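Local coordinates for protein oxalate--CoA ligase (Arabidopsis thaliana, PDB 5IE2) that belongs to the ANL superfamily of AMP-binding enzymes and binds ATP in its nucleotide pocket, at residues Phe213-Gly221 against Ala313-Met321; Leu282-Leu292 against Phe304-Ala313. All blocks are in the same frame, centred on the assembly; numbering follows the deposited sequence.

How the contacts relate
Along the chain, 213-221 comes first, then 282-292, 304-313 and 313-321, so contact 2 falls between the segments of contact 1, sharing only Ala313 with them. Their centres lie about 14 Å apart. Strand 308-314 runs through both: in contact 2 it pairs with strand 284-287, and in contact 1 it turns back into strand 319-323 of the same mixed sheet, against helix 215-227. His216 of contact 1 is hydrogen-bonded to Ser289 of contact 2. Contact 2 meets the adenine end of ATP and contact 1 its alpha-phosphate, so the C-terminal ends of the parallel strands, with the adjoining loops and helix, contribute adjoining parts of one nucleotide pocket.

Contact 1 (Phe213-Gly221 against Ala313-Met321); sequences FHVHGLLAG and AMTEATHLM. With ATP (adenosine-5'-triphosphate), chain C; ACY (acetic acid), chain E.
With its CG anti to the backbone N (chi1 -167°), the His319 side chain extends toward helix 215-227, and one face of its ring receives His216 CA in a CH-pi contact, with CA 3.7 Å from the ring centroid. His216, likewise anti at chi1 180°, sets its own imidazole nearly parallel to that of His319 but slid aside; the planes are 28° apart and the rings barely overlap. Its NE2 is hydrogen-bonded to Thr258 and its ND1 to Ser289. Val215 and Leu219 complete the apolar join: Val215 CB lies 4.0 Å from His319 CB, while Leu219 CG rests 3.9 Å from Thr318 CG2. Both ring nitrogens of His319 are engaged: ND1 donates at 2.7 Å to OXT of an acetic acid molecule, probably from the crystallisation liquor, and NE2 is hydrogen-bonded to Arg286, which would fix the rotation of the ring. At the start of the helix His214 caps with its ring, ND1 accepting from His216 N at 3.0 Å. The other ring nitrogen, NE2, donates to ATP O2A at 3.0 Å, so one imidazole links the helix start to the alpha-phosphate. From the other segment, Thr315 N gives ATP O1A a nearly straight bond of 2.9 Å. A water bridges Val215 N and Thr315 OG1. The first turns of helix 215-227 thus pack on the bend between strands 308-314 and 319-323, with helix 184-198 alongside Leu219 and Thr318, and strand 164-169 supplying Leu168 against Val215 and Thr315.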
loop_
_atom_site.group_PDB
_atom_site.type_symbol
_atom_site.label_atom_id
_atom_site.label_comp_id
_atom_site.label_asym_id
_atom_site.label_seq_id
_atom_site.Cartn_x
_atom_site.Cartn_y
_atom_site.Cartn_z
ATOM N N PHE A 213 -4.170 6.855 2.103
ATOM C CA PHE A 213 -3.524 7.745 1.124
ATOM C C PHE A 213 -2.319 7.063 0.420
ATOM O O PHE A 213 -1.613 7.702 -0.359
ATOM C CB PHE A 213 -3.101 9.096 1.756
ATOM C CG PHE A 213 -2.228 8.967 2.997
ATOM C CD1 PHE A 213 -0.862 8.708 2.893
ATOM C CD2 PHE A 213 -2.779 9.125 4.251
ATOM C CE1 PHE A 213 -0.055 8.557 4.027
ATOM C CE2 PHE A 213 -1.956 9.028 5.418
ATOM C CZ PHE A 213 -0.610 8.728 5.299
ATOM N N HIS A 214 -2.099 5.768 0.681
ATOM C CA HIS A 214 -1.088 4.957 -0.080
ATOM C C HIS A 214 -1.874 3.835 -0.799
ATOM O O HIS A 214 -2.969 3.446 -0.325
ATOM C CB HIS A 214 0.007 4.398 0.869
ATOM C CG HIS A 214 1.013 3.491 0.206
ATOM N ND1 HIS A 214 0.773 2.146 -0.055
ATOM C CD2 HIS A 214 2.259 3.748 -0.278
ATOM C CE1 HIS A 214 1.817 1.625 -0.682
ATOM N NE2 HIS A 214 2.739 2.571 -0.820
ATOM N N VAL A 215 -1.387 3.337 -1.938
ATOM C CA VAL A 215 -2.190 2.372 -2.727
ATOM C C VAL A 215 -2.417 1.038 -2.078
ATOM O O VAL A 215 -3.316 0.350 -2.498
ATOM C CB VAL A 215 -1.568 1.991 -4.114
ATOM C CG1 VAL A 215 -1.794 3.069 -5.145
ATOM C CG2 VAL A 215 -0.098 1.646 -3.938
ATOM N N HIS A 216 -1.593 0.609 -1.108
ATOM C CA HIS A 216 -1.820 -0.735 -0.536
ATOM C C HIS A 216 -3.180 -0.757 0.214
ATOM O O HIS A 216 -4.086 -1.555 -0.104
ATOM C CB HIS A 216 -0.649 -1.119 0.387
ATOM C CG HIS A 216 -0.759 -2.479 1.040
ATOM N ND1 HIS A 216 0.318 -3.077 1.669
ATOM C CD2 HIS A 216 -1.821 -3.291 1.267
ATOM C CE1 HIS A 216 -0.066 -4.230 2.196
ATOM N NE2 HIS A 216 -1.364 -4.371 1.990
ATOM N N GLY A 217 -3.330 0.099 1.217
ATOM C CA GLY A 217 -4.610 0.109 1.939
ATOM C C GLY A 217 -5.750 0.537 1.034
ATOM O O GLY A 217 -6.860 -0.020 1.101
ATOM N N LEU A 218 -5.501 1.513 0.156
ATOM C CA LEU A 218 -6.571 2.009 -0.721
ATOM C C LEU A 218 -7.069 0.951 -1.711
ATOM O O LEU A 218 -8.275 0.717 -1.801
ATOM C CB LEU A 218 -6.082 3.225 -1.504
ATOM C CG LEU A 218 -7.031 3.978 -2.406
ATOM C CD1 LEU A 218 -8.190 4.496 -1.524
ATOM C CD2 LEU A 218 -6.297 5.164 -3.069
ATOM N N LEU A 219 -6.155 0.349 -2.500
ATOM C CA LEU A 219 -6.574 -0.628 -3.538
ATOM C C LEU A 219 -6.961 -1.977 -2.975
ATOM O O LEU A 219 -7.972 -2.563 -3.369
ATOM C CB LEU A 219 -5.450 -0.867 -4.606
ATOM C CG LEU A 219 -5.572 0.033 -5.828
ATOM C CD1 LEU A 219 -6.822 -0.345 -6.696
ATOM C CD2 LEU A 219 -5.600 1.562 -5.432
ATOM N N ALA A 220 -6.153 -2.536 -2.079
ATOM C CA ALA A 220 -6.425 -3.901 -1.628
ATOM C C ALA A 220 -7.445 -3.931 -0.524
ATOM O O ALA A 220 -8.429 -4.667 -0.604
ATOM C CB ALA A 220 -5.102 -4.601 -1.144
ATOM N N GLY A 221 -7.178 -3.189 0.549
ATOM C CA GLY A 221 -8.120 -3.225 1.675
ATOM C C GLY A 221 -9.499 -2.631 1.339
ATOM O O GLY A 221 -10.521 -3.257 1.606
ATOM N N ALA A 313 3.990 -5.297 -5.026
ATOM C CA ALA A 313 3.148 -4.213 -5.534
ATOM C C ALA A 313 3.885 -2.887 -5.580
ATOM O O ALA A 313 4.877 -2.741 -4.926
ATOM C CB ALA A 313 1.886 -4.049 -4.656
ATOM N N MET A 314 3.400 -1.938 -6.382
ATOM C CA MET A 314 4.021 -0.612 -6.394
ATOM C C MET A 314 3.023 0.404 -6.906
ATOM O O MET A 314 2.038 0.068 -7.574
ATOM C CB MET A 314 5.316 -0.630 -7.247
ATOM C CG MET A 314 5.082 -0.775 -8.770
ATOM S SD MET A 314 6.668 -1.110 -9.602
ATOM C CE MET A 314 7.755 0.227 -9.067
ATOM N N THR A 315 3.255 1.670 -6.575
ATOM C CA THR A 315 2.314 2.705 -6.936
ATOM C C THR A 315 2.095 2.737 -8.460
ATOM O O THR A 315 0.987 2.927 -8.897
ATOM C CB THR A 315 2.838 4.101 -6.464
ATOM O OG1 THR A 315 3.034 4.061 -5.052
ATOM C CG2 THR A 315 1.839 5.193 -6.767
ATOM N N GLU A 316 3.165 2.592 -9.227
ATOM C CA GLU A 316 3.061 2.673 -10.703
ATOM C C GLU A 316 2.254 1.548 -11.366
ATOM O O GLU A 316 1.836 1.663 -12.532
ATOM C CB GLU A 316 4.461 2.669 -11.336
ATOM C CG GLU A 316 5.281 3.912 -11.106
ATOM C CD GLU A 316 6.195 3.767 -9.859
ATOM O OE1 GLU A 316 5.788 3.091 -8.890
ATOM O OE2 GLU A 316 7.320 4.330 -9.888
ATOM N N ALA A 317 2.065 0.460 -10.631
ATOM C CA ALA A 317 1.269 -0.697 -11.090
ATOM C C ALA A 317 -0.152 -0.629 -10.508
ATOM O O ALA A 317 -0.858 -1.622 -10.528
ATOM C CB ALA A 317 1.986 -2.030 -10.617
ATOM N N THR A 318 -0.540 0.519 -9.935
ATOM C CA THR A 318 -1.824 0.614 -9.184
ATOM C C THR A 318 -1.847 -0.561 -8.146
ATOM O O THR A 318 -2.817 -1.309 -8.033
ATOM C CB THR A 318 -3.072 0.604 -10.142
ATOM O OG1 THR A 318 -2.801 1.556 -11.169
ATOM C CG2 THR A 318 -4.361 1.083 -9.416
ATOM N N HIS A 319 -0.756 -0.672 -7.412
ATOM C CA HIS A 319 -0.562 -1.713 -6.384
ATOM C C HIS A 319 -0.175 -3.076 -7.032
ATOM O O HIS A 319 0.944 -3.223 -7.531
ATOM C CB HIS A 319 -1.819 -1.819 -5.451
ATOM C CG HIS A 319 -1.572 -2.636 -4.206
ATOM N ND1 HIS A 319 -0.498 -2.420 -3.363
ATOM C CD2 HIS A 319 -2.250 -3.706 -3.691
ATOM C CE1 HIS A 319 -0.525 -3.322 -2.384
ATOM N NE2 HIS A 319 -1.574 -4.113 -2.560
ATOM N N LEU A 320 -1.064 -4.068 -7.013
ATOM C CA LEU A 320 -0.666 -5.468 -7.203
ATOM C C LEU A 320 0.055 -5.774 -8.555
ATOM O O LEU A 320 -0.465 -5.441 -9.652
ATOM C CB LEU A 320 -1.926 -6.349 -7.106
ATOM C CG LEU A 320 -1.680 -7.852 -7.340
ATOM C CD1 LEU A 320 -0.863 -8.408 -6.220
ATOM C CD2 LEU A 320 -3.065 -8.543 -7.430
ATOM N N MET A 321 1.207 -6.428 -8.449
ATOM C CA MET A 321 1.874 -7.030 -9.599
ATOM C C MET A 321 1.837 -8.574 -9.504
ATOM O O MET A 321 1.369 -9.258 -10.437
ATOM C CB MET A 321 3.331 -6.543 -9.690
ATOM C CG MET A 321 3.380 -5.043 -10.103
ATOM S SD MET A 321 5.094 -4.443 -10.117
ATOM C CE MET A 321 5.391 -4.251 -8.326
HETATM P PG ATP C . 10.181 5.449 -4.553
HETATM O O1G ATP C . 11.644 5.004 -4.528
HETATM O O2G ATP C . 10.008 6.913 -4.352
HETATM O O3G ATP C . 9.474 4.956 -5.813
HETATM P PB ATP C . 8.951 3.201 -3.225
HETATM O O1B ATP C . 9.047 2.668 -1.812
HETATM O O2B ATP C . 9.608 2.493 -4.355
HETATM O O3B ATP C . 9.409 4.775 -3.283
HETATM P PA ATP C . 6.156 2.265 -3.428
HETATM O O1A ATP C . 5.459 2.274 -4.782
HETATM O O2A ATP C . 5.395 2.607 -2.207
HETATM O O3A ATP C . 7.348 3.349 -3.517
HETATM O "O5'" ATP C . 6.935 0.875 -3.267
HETATM C "C5'" ATP C . 7.041 -0.125 -4.311
HETATM C "C4'" ATP C . 8.353 -0.885 -4.045
HETATM O "O4'" ATP C . 8.211 -1.656 -2.837
HETATM C "C3'" ATP C . 8.618 -1.948 -5.066
HETATM O "O3'" ATP C . 9.224 -1.367 -6.219
HETATM C "C2'" ATP C . 9.553 -2.891 -4.339
HETATM O "O2'" ATP C . 10.858 -2.296 -4.265
HETATM C "C1'" ATP C . 8.996 -2.829 -2.946
HETATM N N9 ATP C . 8.117 -3.981 -2.631
HETATM C C8 ATP C . 6.784 -4.067 -2.734
HETATM N N7 ATP C . 6.378 -5.304 -2.310
HETATM C C5 ATP C . 7.506 -5.980 -1.916
HETATM C C6 ATP C . 7.789 -7.319 -1.349
HETATM N N6 ATP C . 6.753 -8.177 -1.064
HETATM N N1 ATP C . 9.084 -7.605 -1.082
HETATM C C2 ATP C . 10.088 -6.730 -1.321
HETATM N N3 ATP C . 9.906 -5.490 -1.846
HETATM C C4 ATP C . 8.632 -5.101 -2.137
HETATM C C ACY E . 2.522 -1.247 -2.539
HETATM O O ACY E . 2.185 -2.090 -1.629
HETATM O OXT ACY E . 1.833 -1.001 -3.573
HETATM C CH3 ACY E . 3.844 -0.539 -2.401
HETATM O O HOH W 1 1.074 4.789 -2.968
#

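Contact 2 (Leu282-Leu292 against Phe304-Ala313); sequences LRFIRSCSASL and FGAPVLEAYA. With ATP (adenosine-5'-triphosphate), chain C; ACY (acetic acid), chain E.
Glu310 OE2 meets the backbone of Leu292, whose N donates to it at 2.9 Å from above the carboxylate plane. The same oxygen accepts from ATP N6 at 3.1 Å, and Ala311 O takes a second bond from N6 at 2.9 Å, so the adenine amino group is gripped by a side chain and a neighbouring carbonyl. Glu310 reaches this place fully extended, CG anti to the backbone N (chi1 -168°). A water shared by OE2, Ser287 OG and Ala290 O ties the carboxylate back to the turn after strand 284-287. Behind this first shell lies a parallel ladder: Ile285 N bonds to Pro307 O, Leu309 N to Ile285 O, Ser287 N to Leu309 O, and Ala311 N to Ser287 O at 2.9 Å. CA-H...O contacts, such as Val308 CA to Ile285 O, reinforce it. On the face carrying Ile285, Val308 and Glu310, Leu292 CD2 touches Val308 CG1 at 3.6 Å, the two side chains crossing at about a right angle, and Ile285 CD1 reaches Phe304 CB. The other face has Leu309 CD1 against Phe284 CB at 3.8 Å, and Ala311 CB beside the guanidinium of Arg286, which is held by Tyr198, Thr258 and His319. The contact pairs the two strands of a beta-alpha-beta unit whose connecting helix is 294-304. These strands lie between 256-259 and 319-323 in the mixed sheet, with helix 261-273 against Ile285, Ser287 and Phe304, and helix 215-227 against Arg286 and Cys288.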
loop_
_atom_site.group_PDB
_atom_site.type_symbol
_atom_site.label_atom_id
_atom_site.label_comp_id
_atom_site.label_asym_id
_atom_site.label_seq_id
_atom_site.Cartn_x
_atom_site.Cartn_y
_atom_site.Cartn_z
ATOM N N LEU A 282 -9.490 -16.960 9.914
ATOM C CA LEU A 282 -9.429 -16.160 8.663
ATOM C C LEU A 282 -9.159 -17.076 7.466
ATOM O O LEU A 282 -8.511 -18.125 7.608
ATOM C CB LEU A 282 -8.317 -15.128 8.784
ATOM C CG LEU A 282 -8.443 -14.207 9.970
ATOM C CD1 LEU A 282 -7.227 -13.213 10.046
ATOM C CD2 LEU A 282 -9.795 -13.435 9.934
ATOM N N ARG A 283 -9.634 -16.681 6.293
ATOM C CA ARG A 283 -9.304 -17.346 5.057
ATOM C C ARG A 283 -7.810 -17.209 4.736
ATOM O O ARG A 283 -7.175 -18.161 4.284
ATOM C CB ARG A 283 -10.125 -16.763 3.880
ATOM C CG ARG A 283 -11.553 -17.170 3.835
ATOM C CD ARG A 283 -12.004 -17.319 2.326
ATOM N NE ARG A 283 -12.053 -16.051 1.666
ATOM C CZ ARG A 283 -11.368 -15.731 0.568
ATOM N NH1 ARG A 283 -10.530 -16.592 -0.032
ATOM N NH2 ARG A 283 -11.555 -14.536 0.059
ATOM N N PHE A 284 -7.265 -16.027 4.963
ATOM C CA PHE A 284 -5.838 -15.775 4.707
ATOM C C PHE A 284 -5.431 -14.471 5.355
ATOM O O PHE A 284 -6.263 -13.630 5.734
ATOM C CB PHE A 284 -5.505 -15.725 3.181
ATOM C CG PHE A 284 -6.149 -14.564 2.462
ATOM C CD1 PHE A 284 -5.470 -13.364 2.257
ATOM C CD2 PHE A 284 -7.456 -14.667 2.008
ATOM C CE1 PHE A 284 -6.087 -12.310 1.585
ATOM C CE2 PHE A 284 -8.068 -13.630 1.335
ATOM C CZ PHE A 284 -7.398 -12.444 1.125
ATOM N N ILE A 285 -4.125 -14.289 5.461
ATOM C CA ILE A 285 -3.545 -13.046 5.934
ATOM C C ILE A 285 -2.601 -12.625 4.820
ATOM O O ILE A 285 -1.885 -13.462 4.321
ATOM C CB ILE A 285 -2.782 -13.233 7.270
ATOM C CG1 ILE A 285 -3.808 -13.436 8.417
ATOM C CG2 ILE A 285 -1.863 -11.979 7.573
ATOM C CD1 ILE A 285 -3.087 -13.934 9.740
ATOM N N ARG A 286 -2.647 -11.355 4.428
ATOM C CA ARG A 286 -1.813 -10.912 3.326
ATOM C C ARG A 286 -0.701 -9.961 3.786
ATOM O O ARG A 286 -0.898 -9.164 4.725
ATOM C CB ARG A 286 -2.722 -10.249 2.271
ATOM C CG ARG A 286 -1.949 -9.745 1.013
ATOM C CD ARG A 286 -2.989 -9.103 0.086
ATOM N NE ARG A 286 -2.377 -8.638 -1.169
ATOM C CZ ARG A 286 -2.062 -7.373 -1.458
ATOM N NH1 ARG A 286 -2.233 -6.365 -0.580
ATOM N NH2 ARG A 286 -1.553 -7.106 -2.663
ATOM N N SER A 287 0.475 -10.047 3.117
ATOM C CA SER A 287 1.552 -9.111 3.378
ATOM C C SER A 287 2.042 -8.530 2.053
ATOM O O SER A 287 2.045 -9.241 1.085
ATOM C CB SER A 287 2.708 -9.833 4.119
ATOM O OG SER A 287 3.785 -8.935 4.443
ATOM N N CYS A 288 2.379 -7.246 2.005
ATOM C CA CYS A 288 2.855 -6.626 0.751
ATOM C C CYS A 288 3.686 -5.408 1.112
ATOM O O CYS A 288 3.706 -5.018 2.301
ATOM C CB CYS A 288 1.638 -6.279 -0.163
ATOM S SG CYS A 288 2.102 -5.831 -1.833
ATOM N N SER A 289 4.391 -4.843 0.121
ATOM C CA SER A 289 5.049 -3.501 0.132
ATOM C C SER A 289 6.511 -3.519 0.569
ATOM O O SER A 289 7.236 -2.580 0.244
ATOM C CB SER A 289 4.335 -2.448 1.011
ATOM O OG SER A 289 2.941 -2.330 0.667
ATOM N N ALA A 290 6.922 -4.544 1.325
ATOM C CA ALA A 290 8.321 -4.705 1.728
ATOM C C ALA A 290 8.495 -6.182 1.980
ATOM O O ALA A 290 7.479 -6.841 2.258
ATOM C CB ALA A 290 8.628 -3.884 3.024
ATOM N N SER A 291 9.719 -6.719 1.952
ATOM C CA SER A 291 9.839 -8.189 2.036
ATOM C C SER A 291 9.391 -8.704 3.374
ATOM O O SER A 291 9.702 -8.112 4.443
ATOM C CB SER A 291 11.253 -8.697 1.732
ATOM O OG SER A 291 12.142 -8.110 2.626
ATOM N N LEU A 292 8.618 -9.786 3.335
ATOM C CA LEU A 292 8.198 -10.511 4.548
ATOM C C LEU A 292 9.231 -11.617 4.835
ATOM O O LEU A 292 9.343 -12.581 4.074
ATOM C CB LEU A 292 6.821 -11.184 4.379
ATOM C CG LEU A 292 6.257 -11.936 5.596
ATOM C CD1 LEU A 292 5.874 -10.961 6.686
ATOM C CD2 LEU A 292 5.009 -12.762 5.229
ATOM N N PHE A 304 -1.888 -17.273 14.356
ATOM C CA PHE A 304 -3.304 -17.057 14.003
ATOM C C PHE A 304 -3.964 -18.121 13.145
ATOM O O PHE A 304 -5.164 -18.035 12.869
ATOM C CB PHE A 304 -3.430 -15.688 13.312
ATOM C CG PHE A 304 -2.805 -14.584 14.113
ATOM C CD1 PHE A 304 -3.143 -14.407 15.479
ATOM C CD2 PHE A 304 -1.816 -13.786 13.566
ATOM C CE1 PHE A 304 -2.557 -13.402 16.231
ATOM C CE2 PHE A 304 -1.223 -12.763 14.282
ATOM C CZ PHE A 304 -1.562 -12.572 15.659
ATOM N N GLY A 305 -3.191 -19.098 12.697
ATOM C CA GLY A 305 -3.692 -20.303 12.081
ATOM C C GLY A 305 -4.276 -20.116 10.691
ATOM O O GLY A 305 -5.125 -20.901 10.281
ATOM N N ALA A 306 -3.841 -19.072 9.975
ATOM C CA ALA A 306 -4.312 -18.850 8.606
ATOM C C ALA A 306 -3.113 -18.817 7.660
ATOM O O ALA A 306 -2.027 -18.418 8.077
ATOM C CB ALA A 306 -5.099 -17.540 8.506
ATOM N N PRO A 307 -3.320 -19.218 6.405
ATOM C CA PRO A 307 -2.210 -19.101 5.429
ATOM C C PRO A 307 -1.796 -17.640 5.209
ATOM O O PRO A 307 -2.650 -16.757 5.085
ATOM C CB PRO A 307 -2.789 -19.711 4.141
ATOM C CG PRO A 307 -4.297 -19.469 4.296
ATOM C CD PRO A 307 -4.551 -19.729 5.777
ATOM N N VAL A 308 -0.485 -17.405 5.114
ATOM C CA VAL A 308 0.045 -16.046 4.936
ATOM C C VAL A 308 0.564 -15.917 3.524
ATOM O O VAL A 308 1.473 -16.659 3.143
ATOM C CB VAL A 308 1.142 -15.746 5.943
ATOM C CG1 VAL A 308 1.803 -14.387 5.650
ATOM C CG2 VAL A 308 0.505 -15.721 7.361
ATOM N N LEU A 309 -0.071 -15.039 2.746
ATOM C CA LEU A 309 0.209 -14.898 1.305
ATOM C C LEU A 309 0.900 -13.566 1.059
ATOM O O LEU A 309 0.317 -12.491 1.298
ATOM C CB LEU A 309 -1.096 -14.965 0.507
ATOM C CG LEU A 309 -2.021 -16.134 0.897
ATOM C CD1 LEU A 309 -3.324 -16.067 0.055
ATOM C CD2 LEU A 309 -1.277 -17.504 0.662
ATOM N N GLU A 310 2.134 -13.644 0.579
ATOM C CA GLU A 310 2.890 -12.446 0.264
ATOM C C GLU A 310 2.683 -12.002 -1.182
ATOM O O GLU A 310 2.639 -12.831 -2.105
ATOM C CB GLU A 310 4.390 -12.704 0.499
ATOM C CG GLU A 310 5.184 -11.400 0.474
ATOM C CD GLU A 310 6.672 -11.551 0.728
ATOM O OE1 GLU A 310 7.189 -12.691 0.773
ATOM O OE2 GLU A 310 7.334 -10.489 0.866
ATOM N N ALA A 311 2.516 -10.702 -1.350
ATOM C CA ALA A 311 2.337 -10.110 -2.678
ATOM C C ALA A 311 3.431 -9.053 -2.908
ATOM O O ALA A 311 4.040 -8.579 -1.950
ATOM C CB ALA A 311 0.969 -9.448 -2.801
ATOM N N TYR A 312 3.599 -8.655 -4.167
ATOM C CA TYR A 312 4.552 -7.631 -4.606
ATOM C C TYR A 312 3.762 -6.559 -5.371
ATOM O O TYR A 312 2.910 -6.887 -6.193
ATOM C CB TYR A 312 5.616 -8.302 -5.478
ATOM C CG TYR A 312 6.482 -7.423 -6.382
ATOM C CD1 TYR A 312 7.240 -6.370 -5.859
ATOM C CD2 TYR A 312 6.646 -7.761 -7.716
ATOM C CE1 TYR A 312 8.120 -5.596 -6.697
ATOM C CE2 TYR A 312 7.514 -7.035 -8.540
ATOM C CZ TYR A 312 8.220 -5.957 -8.038
ATOM O OH TYR A 312 9.036 -5.247 -8.885
ATOM N N ALA A 313 3.990 -5.297 -5.026
ATOM C CA ALA A 313 3.148 -4.213 -5.534
ATOM C C ALA A 313 3.885 -2.887 -5.580
ATOM O O ALA A 313 4.877 -2.741 -4.926
ATOM C CB ALA A 313 1.886 -4.049 -4.656
HETATM P PG ATP C . 10.181 5.449 -4.553
HETATM O O1G ATP C . 11.644 5.004 -4.528
HETATM O O2G ATP C . 10.008 6.913 -4.352
HETATM O O3G ATP C . 9.474 4.956 -5.813
HETATM P PB ATP C . 8.951 3.201 -3.225
HETATM O O1B ATP C . 9.047 2.668 -1.812
HETATM O O2B ATP C . 9.608 2.493 -4.355
HETATM O O3B ATP C . 9.409 4.775 -3.283
HETATM P PA ATP C . 6.156 2.265 -3.428
HETATM O O1A ATP C . 5.459 2.274 -4.782
HETATM O O2A ATP C . 5.395 2.607 -2.207
HETATM O O3A ATP C . 7.348 3.349 -3.517
HETATM O "O5'" ATP C . 6.935 0.875 -3.267
HETATM C "C5'" ATP C . 7.041 -0.125 -4.311
HETATM C "C4'" ATP C . 8.353 -0.885 -4.045
HETATM O "O4'" ATP C . 8.211 -1.656 -2.837
HETATM C "C3'" ATP C . 8.618 -1.948 -5.066
HETATM O "O3'" ATP C . 9.224 -1.367 -6.219
HETATM C "C2'" ATP C . 9.553 -2.891 -4.339
HETATM O "O2'" ATP C . 10.858 -2.296 -4.265
HETATM C "C1'" ATP C . 8.996 -2.829 -2.946
HETATM N N9 ATP C . 8.117 -3.981 -2.631
HETATM C C8 ATP C . 6.784 -4.067 -2.734
HETATM N N7 ATP C . 6.378 -5.304 -2.310
HETATM C C5 ATP C . 7.506 -5.980 -1.916
HETATM C C6 ATP C . 7.789 -7.319 -1.349
HETATM N N6 ATP C . 6.753 -8.177 -1.064
HETATM N N1 ATP C . 9.084 -7.605 -1.082
HETATM C C2 ATP C . 10.088 -6.730 -1.321
HETATM N N3 ATP C . 9.906 -5.490 -1.846
HETATM C C4 ATP C . 8.632 -5.101 -2.137
HETATM C C ACY E . 2.522 -1.247 -2.539
HETATM O O ACY E . 2.185 -2.090 -1.629
HETATM O OXT ACY E . 1.833 -1.001 -3.573
HETATM C CH3 ACY E . 3.844 -0.539 -2.401
HETATM O O HOH W 2 -7.108 -16.924 11.773
HETATM O O HOH W 3 -7.871 -20.244 9.018
HETATM O O HOH W 4 5.392 -8.638 2.208
HETATM O O HOH W 5 9.706 -12.788 1.203
#